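PDB 7CYX: glycine oxidase from Bacillus cereus ATCC 14579, which probably catalyses the FAD-dependent oxidative deamination of glycine, using oxygen and water, to glyoxylate, hydrogen peroxide and ammonium, a step linked to thiamine diphosphate biosynthesis. Local coordinates for residues A[7-12]-A[205-210]; A[88-93]-A[151-156]. All blocks are in the same frame, centred on the assembly; numbering follows the deposited sequence.

Contact 1 (A[7-12]-A[205-210]); sequences VAIIGG and VIAGGS. With FAD (flavin-adenine dinucleotide), chain C.
The adenine of FAD is the flat group here, and I10, which rests its CB on the carbonyl oxygen of V205, covers one of its faces: CG2 of I10 stands almost directly above N1A of FAD, 3.7 Å away. That methyl is anti to the backbone N of I10 (chi1 -53°), while CG1 turns back along the strand and also meets V205 O. At the imidazole end, the carbonyl O of G208 approaches C8A of FAD obliquely at 3.5 Å. The backbones run parallel. V205 reaches both ways into the neighbouring strand, its N bonding to A8 O (3.0 Å, in the carbonyl plane) and its O accepting I10 N in a nearly straight bond of 2.7 Å. I9 and V205 share one face of the sheet, where CG2 of V7 meets CG2 of V205 at 3.9 Å and helix 14-25 packs on V7 and I9. I10 and I206 occupy the opposite face, against L215. Beyond the strand ends G11 and A207 remain close, with G11 CA 3.5 Å from A207 O; lacking a side chain, G11 lets O4B of the FAD ribose come within 3.3 Å of its CA. G12 N bonds to E34, which also holds FAD. Parallel strands ending in glycine-rich loops at the adenosine half of FAD are characteristic of the Rossmann-type dinucleotide-binding fold.

Contact 2 (A[88-93]-A[151-156]); sequences IGYEEK and GHVIAP
With CG between its backbone N and carbonyl carbon (chi1 51°), H152 swings its imidazole back towards E91 although its CB leaves in the other direction, and E91, bent at chi2, sends its carboxylate alongside the ring. The two flat groups stand nearly perpendicular, 85° between planes, and OE2 of E91 stays 3.7 Å from NE2 of H152, a proximity rather than a hydrogen bond. The polar partner of the imidazole is K256, whose NZ bonds to ND1 and also to V153 O. The main chains of E91 and H152 form a single antiparallel bridge, a hydrogen-bonded pair: E91 N to H152 O and H152 N to E91 O, each 2.9 Å. Through G151 and V153 the other edge of this short segment pairs with the region of strand 49-50, so strand 151-152 lies between the loop 88-93 and strand 49-50, whose L49 binds FAD. CG1 of V153 lies at the edge of the Y90 ring, in its plane, 3.7 Å from CD1 of Y90, and also meets CD1 of I88 at 3.9 Å. Y90 OH is bonded to the anti lone pair of E92 OE2 (2.9 Å) and to R70, which fixes the far end of the ring. I154, the N-cap residue of helix 155-168, gives its N to I88 O at 2.8 Å (171°), while its CD1 packs 3.6 Å from CA of G89.

How the contacts relate
From the N terminus, the chain lays down strand 5-10, the first half of contact 1, and then runs through helix 14-25 and strand 49-50 to the loop 88-93. Contact 2 closes the smaller loop when 151-156 returns to that segment, bringing the start of helix 155-168 beside the loop that follows helix 73-84. Contact 1 closes only later, at 205-210, so the whole of contact 2 falls within its span; the two nest and do not cross. Their centres are 24 Å apart, on opposite sides of the chain's centre. Contact 1 joins neighbouring strands of the six-stranded sheet at the adenine end of FAD, whereas contact 2 borders strand 49-50, further along the cofactor.

Contact 1 (A[7-12]-A[205-210])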
ATOM      1  N   VAL A   7      21.944   7.605 -18.516  1.00 60.70           N
ATOM      2  CA  VAL A   7      22.248   8.282 -17.267  1.00 60.37           C
ATOM      3  C   VAL A   7      22.221   7.282 -16.103  1.00 58.13           C
ATOM      4  O   VAL A   7      21.271   6.516 -15.939  1.00 61.81           O
ATOM      5  CB  VAL A   7      21.362   9.528 -17.046  1.00 62.44           C
ATOM      6  CG1 VAL A   7      20.319   9.717 -18.145  1.00 65.17           C
ATOM      7  CG2 VAL A   7      20.728   9.574 -15.668  1.00 62.35           C
ATOM      8  N   ALA A   8      23.319   7.288 -15.335  1.00 56.85           N
ATOM      9  CA  ALA A   8      23.355   6.800 -13.950  1.00 54.97           C
ATOM     10  C   ALA A   8      22.862   7.912 -13.018  1.00 57.10           C
ATOM     11  O   ALA A   8      23.255   9.077 -13.164  1.00 62.70           O
ATOM     12  CB  ALA A   8      24.741   6.367 -13.568  1.00 50.26           C
ATOM     13  N   ILE A   9      21.997   7.533 -12.075  1.00 51.65           N
ATOM     14  CA  ILE A   9      21.419   8.431 -11.089  1.00 51.79           C
ATOM     15  C   ILE A   9      21.950   7.988  -9.720  1.00 51.90           C
ATOM     16  O   ILE A   9      21.812   6.835  -9.333  1.00 44.14           O
ATOM     17  CB  ILE A   9      19.881   8.408 -11.184  1.00 49.51           C
ATOM     18  CG1 ILE A   9      19.424   8.880 -12.567  1.00 55.35           C
ATOM     19  CG2 ILE A   9      19.224   9.200 -10.065  1.00 44.95           C
ATOM     20  CD1 ILE A   9      17.987   8.543 -12.913  1.00 54.04           C
ATOM     21  N   ILE A  10      22.603   8.922  -9.029  1.00 50.99           N
ATOM     22  CA  ILE A  10      23.166   8.671  -7.736  1.00 48.61           C
ATOM     23  C   ILE A  10      22.088   8.982  -6.705  1.00 50.72           C
ATOM     24  O   ILE A  10      21.781  10.169  -6.439  1.00 42.62           O
ATOM     25  CB  ILE A  10      24.443   9.500  -7.509  1.00 44.44           C
ATOM     26  CG1 ILE A  10      25.435   9.296  -8.646  1.00 41.14           C
ATOM     27  CG2 ILE A  10      25.063   9.165  -6.166  1.00 46.16           C
ATOM     28  CD1 ILE A  10      26.796   9.860  -8.367  1.00 47.71           C
ATOM     29  N   GLY A  11      21.512   7.907  -6.155  1.00 49.09           N
ATOM     30  CA  GLY A  11      20.552   8.015  -5.081  1.00 51.32           C
ATOM     31  C   GLY A  11      19.169   7.574  -5.513  1.00 49.44           C
ATOM     32  O   GLY A  11      18.686   8.009  -6.564  1.00 53.18           O
ATOM     33  N   GLY A  12      18.544   6.759  -4.651  1.00 45.45           N
ATOM     34  CA  GLY A  12      17.274   6.088  -4.874  1.00 49.09           C
ATOM     35  C   GLY A  12      16.162   6.590  -3.966  1.00 49.20           C
ATOM     36  O   GLY A  12      15.180   5.866  -3.713  1.00 55.92           O
ATOM     37  N   VAL A 205      23.424  12.032 -12.687  1.00 48.60           N
ATOM     38  CA  VAL A 205      22.645  12.918 -11.850  1.00 49.97           C
ATOM     39  C   VAL A 205      22.912  12.618 -10.367  1.00 50.64           C
ATOM     40  O   VAL A 205      22.731  11.486  -9.893  1.00 47.35           O
ATOM     41  CB  VAL A 205      21.146  12.820 -12.153  1.00 47.16           C
ATOM     42  CG1 VAL A 205      20.391  13.900 -11.402  1.00 48.00           C
ATOM     43  CG2 VAL A 205      20.866  12.891 -13.649  1.00 50.23           C
ATOM     44  N   ILE A 206      23.300  13.673  -9.645  1.00 51.96           N
ATOM     45  CA  ILE A 206      23.533  13.653  -8.215  1.00 49.93           C
ATOM     46  C   ILE A 206      22.202  13.909  -7.511  1.00 50.36           C
ATOM     47  O   ILE A 206      21.753  15.050  -7.470  1.00 54.46           O
ATOM     48  CB  ILE A 206      24.584  14.710  -7.819  1.00 51.32           C
ATOM     49  CG1 ILE A 206      25.925  14.486  -8.514  1.00 49.51           C
ATOM     50  CG2 ILE A 206      24.769  14.759  -6.311  1.00 51.95           C
ATOM     51  CD1 ILE A 206      26.913  15.614  -8.295  1.00 48.38           C
ATOM     52  N   ALA A 207      21.617  12.844  -6.944  1.00 47.50           N
ATOM     53  CA  ALA A 207      20.385  12.886  -6.187  1.00 45.35           C
ATOM     54  C   ALA A 207      20.581  12.242  -4.808  1.00 47.63           C
ATOM     55  O   ALA A 207      19.812  11.354  -4.421  1.00 48.70           O
ATOM     56  CB  ALA A 207      19.321  12.159  -6.970  1.00 49.45           C
ATOM     57  N   GLY A 208      21.614  12.683  -4.075  1.00 48.91           N
ATOM     58  CA  GLY A 208      22.103  12.009  -2.859  1.00 45.12           C
ATOM     59  C   GLY A 208      21.560  12.608  -1.568  1.00 45.57           C
ATOM     60  O   GLY A 208      22.132  12.407  -0.496  1.00 54.38           O
ATOM     61  N   GLY A 209      20.412  13.274  -1.648  1.00 37.42           N
ATOM     62  CA  GLY A 209      19.830  14.024  -0.538  1.00 40.39           C
ATOM     63  C   GLY A 209      20.884  14.684   0.334  1.00 41.47           C
ATOM     64  O   GLY A 209      21.783  15.339  -0.180  1.00 38.47           O
ATOM     65  N   SER A 210      20.790  14.421   1.648  1.00 42.00           N
ATOM     66  CA  SER A 210      21.666  14.965   2.705  1.00 45.06           C
ATOM     67  C   SER A 210      23.158  14.651   2.504  1.00 46.00           C
ATOM     68  O   SER A 210      23.980  15.231   3.195  1.00 54.51           O
ATOM     69  CB  SER A 210      21.223  14.460   4.053  1.00 49.03           C
ATOM     70  OG  SER A 210      19.999  15.056   4.454  1.00 53.38           O
TER
HETATM   71  PA  FAD C 401      16.648  10.957   0.179  1.00 38.69           P
HETATM   72  O1A FAD C 401      15.302  10.351   0.236  1.00 37.72           O
HETATM   73  O2A FAD C 401      17.419  11.024   1.467  1.00 42.97           O
HETATM   74  O5B FAD C 401      17.426  10.209  -0.965  1.00 38.33           O
HETATM   75  C5B FAD C 401      18.812  10.289  -1.027  1.00 42.63           C
HETATM   76  C4B FAD C 401      19.254   8.882  -1.324  1.00 42.95           C
HETATM   77  O4B FAD C 401      20.560   8.940  -1.866  1.00 45.62           O
HETATM   78  C3B FAD C 401      19.341   8.027  -0.079  1.00 46.89           C
HETATM   79  O3B FAD C 401      18.495   6.876  -0.291  1.00 45.60           O
HETATM   80  C2B FAD C 401      20.806   7.618   0.048  1.00 45.88           C
HETATM   81  O2B FAD C 401      20.937   6.221   0.343  1.00 47.47           O
HETATM   82  C1B FAD C 401      21.315   7.841  -1.345  1.00 46.85           C
HETATM   83  N9A FAD C 401      22.736   8.157  -1.464  1.00 50.27           N
HETATM   84  C8A FAD C 401      23.361   9.192  -0.868  1.00 53.45           C
HETATM   85  N7A FAD C 401      24.664   9.204  -1.206  1.00 54.37           N
HETATM   86  C5A FAD C 401      24.861   8.194  -2.068  1.00 47.91           C
HETATM   87  C6A FAD C 401      26.016   7.678  -2.799  1.00 46.60           C
HETATM   88  N6A FAD C 401      27.201   8.302  -2.627  1.00 43.45           N
HETATM   89  N1A FAD C 401      25.844   6.573  -3.572  1.00 43.45           N
HETATM   90  C2A FAD C 401      24.646   5.984  -3.670  1.00 46.03           C
HETATM   91  N3A FAD C 401      23.537   6.407  -3.021  1.00 44.72           N
HETATM   92  C4A FAD C 401      23.591   7.499  -2.233  1.00 47.78           C
HETATM   93  N1  FAD C 401       8.463  16.850   2.090  1.00 47.62           N
HETATM   94  C2  FAD C 401       7.241  17.252   1.616  1.00 50.23           C
HETATM   95  O2  FAD C 401       7.219  17.604   0.411  1.00 50.48           O
HETATM   96  N3  FAD C 401       6.124  17.265   2.384  1.00 44.83           N
HETATM   97  C4  FAD C 401       6.172  16.828   3.662  1.00 48.53           C
HETATM   98  O4  FAD C 401       5.161  16.774   4.409  1.00 49.30           O
HETATM   99  C4X FAD C 401       7.478  16.407   4.229  1.00 44.04           C
HETATM  100  N5  FAD C 401       7.603  16.009   5.500  1.00 44.38           N
HETATM  101  C5X FAD C 401       8.795  15.607   5.985  1.00 45.99           C
HETATM  102  C6  FAD C 401       8.880  15.172   7.295  1.00 45.49           C
HETATM  103  C7  FAD C 401      10.098  14.767   7.813  1.00 42.93           C
HETATM  104  C7M FAD C 401      10.202  14.304   9.256  1.00 45.57           C
HETATM  105  C8  FAD C 401      11.293  14.769   6.976  1.00 39.81           C
HETATM  106  C8M FAD C 401      12.640  14.310   7.516  1.00 42.23           C
HETATM  107  C9  FAD C 401      11.203  15.191   5.689  1.00 43.06           C
HETATM  108  C9A FAD C 401      10.010  15.611   5.145  1.00 42.03           C
HETATM  109  N10 FAD C 401       9.921  16.016   3.806  1.00 44.20           N
HETATM  110  C10 FAD C 401       8.654  16.439   3.344  1.00 45.03           C
HETATM  111  C1' FAD C 401      11.083  16.153   2.917  1.00 43.11           C
HETATM  112  C2' FAD C 401      11.437  15.025   2.001  1.00 44.31           C
HETATM  113  O2' FAD C 401      11.630  13.851   2.807  1.00 44.03           O
HETATM  114  C3' FAD C 401      12.727  15.403   1.296  1.00 45.36           C
HETATM  115  O3' FAD C 401      12.760  16.808   0.907  1.00 41.84           O
HETATM  116  C4' FAD C 401      12.935  14.388   0.164  1.00 44.83           C
HETATM  117  O4' FAD C 401      12.759  13.050   0.658  1.00 44.84           O
HETATM  118  C5' FAD C 401      14.327  14.430  -0.406  1.00 43.18           C
HETATM  119  O5' FAD C 401      14.458  13.307  -1.258  1.00 45.66           O
HETATM  120  P   FAD C 401      15.898  12.906  -1.808  1.00 43.19           P
HETATM  121  O1P FAD C 401      16.651  14.115  -2.230  1.00 46.21           O
HETATM  122  O2P FAD C 401      15.699  11.745  -2.746  1.00 44.16           O
HETATM  123  O3P FAD C 401      16.572  12.476  -0.394  1.00 43.56           O

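Contact 2 (A[88-93]-A[151-156])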
ATOM      1  N   ILE A  88      -0.120   5.359  -4.518  1.00 46.83           N
ATOM      2  CA  ILE A  88       0.736   6.318  -3.761  1.00 47.43           C
ATOM      3  C   ILE A  88      -0.047   7.027  -2.659  1.00 44.50           C
ATOM      4  O   ILE A  88       0.516   7.893  -2.032  1.00 46.01           O
ATOM      5  CB  ILE A  88       1.382   7.326  -4.728  1.00 46.29           C
ATOM      6  CG1 ILE A  88       0.345   8.264  -5.344  1.00 47.19           C
ATOM      7  CG2 ILE A  88       2.182   6.613  -5.791  1.00 46.91           C
ATOM      8  CD1 ILE A  88       0.938   9.436  -6.052  1.00 48.93           C
ATOM      9  N   GLY A  89      -1.297   6.660  -2.446  1.00 39.17           N
ATOM     10  CA  GLY A  89      -2.090   7.304  -1.393  1.00 40.51           C
ATOM     11  C   GLY A  89      -2.423   8.747  -1.706  1.00 44.35           C
ATOM     12  O   GLY A  89      -2.608   9.502  -0.772  1.00 48.26           O
ATOM     13  N   TYR A  90      -2.511   9.120  -2.976  1.00 43.75           N
ATOM     14  CA  TYR A  90      -2.856  10.527  -3.266  1.00 49.85           C
ATOM     15  C   TYR A  90      -4.231  10.824  -2.691  1.00 49.99           C
ATOM     16  O   TYR A  90      -5.171  10.111  -2.972  1.00 59.59           O
ATOM     17  CB  TYR A  90      -2.905  10.837  -4.757  1.00 53.07           C
ATOM     18  CG  TYR A  90      -3.308  12.261  -5.015  1.00 53.23           C
ATOM     19  CD1 TYR A  90      -2.571  13.304  -4.497  1.00 51.17           C
ATOM     20  CD2 TYR A  90      -4.447  12.568  -5.729  1.00 56.32           C
ATOM     21  CE1 TYR A  90      -2.932  14.619  -4.706  1.00 55.40           C
ATOM     22  CE2 TYR A  90      -4.823  13.879  -5.952  1.00 57.51           C
ATOM     23  CZ  TYR A  90      -4.065  14.908  -5.438  1.00 56.05           C
ATOM     24  OH  TYR A  90      -4.430  16.196  -5.647  1.00 56.20           O
ATOM     25  N   GLU A  91      -4.320  11.897  -1.928  1.00 55.10           N
ATOM     26  CA  GLU A  91      -5.585  12.285  -1.279  1.00 54.86           C
ATOM     27  C   GLU A  91      -5.699  13.800  -1.344  1.00 49.33           C
ATOM     28  O   GLU A  91      -4.704  14.458  -1.154  1.00 47.84           O
ATOM     29  CB  GLU A  91      -5.536  11.849   0.178  1.00 64.70           C
ATOM     30  CG  GLU A  91      -6.897  11.683   0.804  1.00 72.00           C
ATOM     31  CD  GLU A  91      -6.969  10.576   1.829  1.00 67.87           C
ATOM     32  OE1 GLU A  91      -7.053   9.421   1.422  1.00 71.64           O
ATOM     33  OE2 GLU A  91      -6.939  10.883   3.017  1.00 58.61           O
ATOM     34  N   GLU A  92      -6.891  14.302  -1.622  1.00 56.18           N
ATOM     35  CA  GLU A  92      -7.113  15.759  -1.695  1.00 55.91           C
ATOM     36  C   GLU A  92      -8.378  16.077  -0.915  1.00 56.48           C
ATOM     37  O   GLU A  92      -9.407  16.281  -1.534  1.00 59.50           O
ATOM     38  CB  GLU A  92      -7.264  16.216  -3.141  1.00 57.51           C
ATOM     39  CG  GLU A  92      -7.379  17.716  -3.265  1.00 59.53           C
ATOM     40  CD  GLU A  92      -7.569  18.232  -4.671  1.00 61.77           C
ATOM     41  OE1 GLU A  92      -8.413  19.104  -4.866  1.00 58.22           O
ATOM     42  OE2 GLU A  92      -6.867  17.760  -5.556  1.00 68.27           O
ATOM     43  N   LYS A  93      -8.288  16.079   0.404  1.00 50.33           N
ATOM     44  CA  LYS A  93      -9.478  16.405   1.215  1.00 50.11           C
ATOM     45  C   LYS A  93      -9.243  17.749   1.898  1.00 44.65           C
ATOM     46  O   LYS A  93      -9.971  18.063   2.820  1.00 56.55           O
ATOM     47  CB  LYS A  93      -9.749  15.281   2.216  1.00 63.07           C
ATOM     48  CG  LYS A  93     -10.367  14.023   1.631  1.00 73.58           C
ATOM     49  CD  LYS A  93     -11.102  14.290   0.339  1.00 87.35           C
ATOM     50  CE  LYS A  93     -11.823  13.088  -0.232  1.00 93.39           C
ATOM     51  NZ  LYS A  93     -12.822  13.478  -1.257  1.00 92.46           N
ATOM     52  N   GLY A 151      -3.616  18.528  -0.296  1.00 49.58           N
ATOM     53  CA  GLY A 151      -3.730  17.090  -0.038  1.00 54.60           C
ATOM     54  C   GLY A 151      -2.384  16.498   0.286  1.00 51.77           C
ATOM     55  O   GLY A 151      -1.467  17.242   0.578  1.00 51.39           O
ATOM     56  N   HIS A 152      -2.278  15.187   0.205  1.00 47.39           N
ATOM     57  CA  HIS A 152      -0.988  14.566   0.547  1.00 51.28           C
ATOM     58  C   HIS A 152      -0.890  13.195  -0.106  1.00 50.57           C
ATOM     59  O   HIS A 152      -1.866  12.725  -0.678  1.00 47.12           O
ATOM     60  CB  HIS A 152      -0.868  14.455   2.065  1.00 50.11           C
ATOM     61  CG  HIS A 152      -2.046  13.807   2.693  1.00 57.98           C
ATOM     62  ND1 HIS A 152      -1.943  12.659   3.418  1.00 62.69           N
ATOM     63  CD2 HIS A 152      -3.351  14.126   2.676  1.00 58.93           C
ATOM     64  CE1 HIS A 152      -3.135  12.309   3.844  1.00 62.05           C
ATOM     65  NE2 HIS A 152      -4.009  13.188   3.402  1.00 57.02           N
ATOM     66  N   VAL A 153       0.288  12.605  -0.004  1.00 46.71           N
ATOM     67  CA  VAL A 153       0.556  11.256  -0.551  1.00 45.13           C
ATOM     68  C   VAL A 153       1.330  10.459   0.493  1.00 43.53           C
ATOM     69  O   VAL A 153       1.616  10.979   1.562  1.00 42.47           O
ATOM     70  CB  VAL A 153       1.371  11.366  -1.846  1.00 49.79           C
ATOM     71  CG1 VAL A 153       0.517  11.833  -3.000  1.00 51.85           C
ATOM     72  CG2 VAL A 153       2.575  12.267  -1.667  1.00 49.91           C
ATOM     73  N   ILE A 154       1.592   9.202   0.182  1.00 40.64           N
ATOM     74  CA  ILE A 154       2.434   8.361   1.063  1.00 45.61           C
ATOM     75  C   ILE A 154       3.821   8.368   0.427  1.00 46.13           C
ATOM     76  O   ILE A 154       4.025   7.658  -0.548  1.00 47.56           O
ATOM     77  CB  ILE A 154       1.825   6.963   1.213  1.00 46.46           C
ATOM     78  CG1 ILE A 154       0.484   7.056   1.933  1.00 47.28           C
ATOM     79  CG2 ILE A 154       2.779   6.038   1.934  1.00 47.77           C
ATOM     80  CD1 ILE A 154      -0.476   5.987   1.553  1.00 47.01           C
ATOM     81  N   ALA A 155       4.703   9.196   0.974  1.00 38.14           N
ATOM     82  CA  ALA A 155       6.064   9.426   0.458  1.00 41.92           C
ATOM     83  C   ALA A 155       6.761   8.136   0.036  1.00 42.76           C
ATOM     84  O   ALA A 155       7.204   8.076  -1.086  1.00 51.35           O
ATOM     85  CB  ALA A 155       6.868  10.192   1.466  1.00 42.32           C
ATOM     86  N   PRO A 156       6.931   7.122   0.898  1.00 45.90           N
ATOM     87  CA  PRO A 156       7.631   5.905   0.486  1.00 44.30           C
ATOM     88  C   PRO A 156       6.930   5.180  -0.675  1.00 43.00           C
ATOM     89  O   PRO A 156       7.581   4.493  -1.423  1.00 50.29           O
ATOM     90  CB  PRO A 156       7.673   4.983   1.718  1.00 40.62           C
ATOM     91  CG  PRO A 156       7.076   5.788   2.871  1.00 43.99           C
ATOM     92  CD  PRO A 156       6.533   7.092   2.313  1.00 46.92           C
TER